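Side-chain contact in Hut operon positive regulatory protein (Bacillus subtilis, PDB 4H4L), which binds regulatory sequences on the hut mRNA in the presence of histidine as a homohexameric antiterminator, switching on the operon for histidine utilization: residues Y69-A74 against V106-P111. The protein carries 1 engineered substitution. Residues are numbered along the deposited sequence; the frame is centred on the assembly and turned at random.
Sequences YRESHA and VLRGNP. With ZN (zinc ion), chain N; HIS (histidine), chain M.
The carboxylate of E71 meets the NH1 and NH2 end of the R108 guanidinium in a two-pronged salt bridge, the sole side-chain contact between 69-74 and 106-111. NH1 of R108 donates to OE1 of E71 over 2.8 Å, approaching on the syn side but 32° out of the carboxylate plane, while NH2 of R108 lies 2.5 Å from OE2 of E71, very short for such a bond and so of doubtful exact length. The match is twisted, with the two flat groups turned 44° against each other. R108 spans the gap because its chain runs extended from CG to NE, CG lying anti to the backbone N (chi1 169°), whereas E71 bends at chi2 and crosses it nearly at right angles. Additional bonds fix both groups: OE1 of E71 also takes the backbone N of Q65, and R108 gives NH1 to the carbonyl of V63 and pairs NE with D119. The bridge thus ties the N-terminal part of helix 70-87 to the end of strand 99-109, an inner strand of the four-stranded antiparallel sheet of HutP. With an alanine at E71, NH2 of R108 would probably be left without its close acidic mate and the backbone N of Q65 without this acceptor. A different side of 69-74 serves the ligands. H73 binds zinc through NE2 at 2.1 Å, in a site shared with H77, the ligand histidine and H138 of a neighbouring subunit. Beside it, Y69 donates its OH to OXT of the bound histidine over 2.7 Å, and CB of H73 sits 4.1 Å above the centre of the tyrosine ring.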
# COMPACT_ATOMS: atom_id res chain seq x y z
N TYR A 69 -24.34 13.24 5.73
CA TYR A 69 -23.08 12.53 5.52
C TYR A 69 -23.22 11.34 4.56
O TYR A 69 -22.44 11.18 3.62
CB TYR A 69 -22.55 12.05 6.87
CG TYR A 69 -21.12 11.56 6.85
CD1 TYR A 69 -20.15 12.20 6.07
CD2 TYR A 69 -20.72 10.48 7.65
CE1 TYR A 69 -18.84 11.76 6.07
CE2 TYR A 69 -19.40 10.05 7.64
CZ TYR A 69 -18.48 10.69 6.85
OH TYR A 69 -17.18 10.29 6.82
N ARG A 70 -24.22 10.52 4.81
CA ARG A 70 -24.44 9.30 4.07
C ARG A 70 -24.01 9.34 2.60
O ARG A 70 -23.23 8.51 2.19
CB ARG A 70 -25.91 8.88 4.20
CG ARG A 70 -26.30 7.76 3.28
CD ARG A 70 -27.61 7.13 3.68
NE ARG A 70 -27.55 5.70 3.38
CZ ARG A 70 -27.30 4.76 4.29
NH1 ARG A 70 -27.11 5.08 5.57
NH2 ARG A 70 -27.25 3.48 3.90
N GLU A 71 -24.50 10.29 1.82
CA GLU A 71 -24.24 10.28 0.38
C GLU A 71 -22.83 10.74 0.08
O GLU A 71 -22.25 10.37 -0.95
CB GLU A 71 -25.24 11.17 -0.37
CG GLU A 71 -26.69 10.76 -0.22
CD GLU A 71 -27.44 10.85 -1.54
OE1 GLU A 71 -27.12 11.73 -2.36
OE2 GLU A 71 -28.37 10.05 -1.77
N SER A 72 -22.29 11.57 0.97
CA SER A 72 -20.92 12.05 0.81
C SER A 72 -19.93 10.95 1.08
O SER A 72 -18.96 10.82 0.36
CB SER A 72 -20.63 13.21 1.74
OG SER A 72 -21.32 14.33 1.26
N HIS A 73 -20.19 10.16 2.11
CA HIS A 73 -19.33 9.02 2.43
C HIS A 73 -19.22 8.02 1.29
O HIS A 73 -18.15 7.45 1.07
CB HIS A 73 -19.82 8.33 3.68
CG HIS A 73 -18.88 7.28 4.18
ND1 HIS A 73 -18.92 6.02 3.75
CD2 HIS A 73 -17.87 7.34 5.13
CE1 HIS A 73 -17.98 5.30 4.38
NE2 HIS A 73 -17.34 6.11 5.23
N ALA A 74 -20.30 7.82 0.54
CA ALA A 74 -20.26 6.94 -0.60
C ALA A 74 -19.44 7.59 -1.69
O ALA A 74 -18.60 6.97 -2.33
CB ALA A 74 -21.68 6.67 -1.10
N VAL A 106 -19.65 11.10 -13.32
CA VAL A 106 -20.28 10.49 -12.13
C VAL A 106 -21.70 9.99 -12.43
O VAL A 106 -22.60 10.78 -12.71
CB VAL A 106 -20.41 11.46 -10.94
CG1 VAL A 106 -20.96 10.71 -9.72
CG2 VAL A 106 -19.09 12.13 -10.62
N LEU A 107 -21.90 8.68 -12.33
CA LEU A 107 -23.20 8.07 -12.55
C LEU A 107 -23.85 7.56 -11.27
O LEU A 107 -23.16 6.99 -10.42
CB LEU A 107 -23.10 6.93 -13.55
CG LEU A 107 -23.54 7.16 -14.99
CD1 LEU A 107 -23.77 5.82 -15.65
CD2 LEU A 107 -24.82 7.96 -15.05
N ARG A 108 -25.16 7.76 -11.16
CA ARG A 108 -25.96 7.21 -10.07
C ARG A 108 -27.31 6.61 -10.51
O ARG A 108 -28.08 7.21 -11.27
CB ARG A 108 -26.19 8.23 -8.95
CG ARG A 108 -27.23 7.76 -7.95
CD ARG A 108 -27.68 8.90 -7.06
NE ARG A 108 -28.34 8.43 -5.85
CZ ARG A 108 -28.37 9.10 -4.71
NH1 ARG A 108 -27.76 10.29 -4.62
NH2 ARG A 108 -29.00 8.59 -3.64
N GLY A 109 -27.60 5.42 -9.99
CA GLY A 109 -28.80 4.69 -10.35
C GLY A 109 -28.59 3.22 -10.04
O GLY A 109 -27.50 2.81 -9.62
N ASN A 110 -29.63 2.43 -10.23
CA ASN A 110 -29.55 1.00 -9.97
C ASN A 110 -29.32 0.19 -11.24
O ASN A 110 -30.14 0.24 -12.15
CB ASN A 110 -30.81 0.54 -9.25
CG ASN A 110 -30.68 -0.87 -8.74
OD1 ASN A 110 -29.87 -1.64 -9.24
ND2 ASN A 110 -31.46 -1.20 -7.72
N PRO A 111 -28.18 -0.55 -11.31
CA PRO A 111 -27.87 -1.41 -12.46
C PRO A 111 -28.04 -2.94 -12.25
O PRO A 111 -27.60 -3.72 -13.11
CB PRO A 111 -26.40 -1.08 -12.74
CG PRO A 111 -25.85 -0.64 -11.41
CD PRO A 111 -26.99 -0.36 -10.46
ZN ZN N . -15.21 6.15 5.56
N HIS M . -12.94 13.32 3.68
CA HIS M . -13.48 11.97 3.96
C HIS M . -14.94 12.09 4.11
O HIS M . -15.53 12.60 3.17
CB HIS M . -12.89 11.33 5.22
CG HIS M . -13.21 9.86 5.37
ND1 HIS M . -12.27 8.92 5.68
CD2 HIS M . -14.39 9.19 5.17
CE1 HIS M . -12.85 7.72 5.72
NE2 HIS M . -14.15 7.89 5.40
OXT HIS M . -15.52 11.67 5.12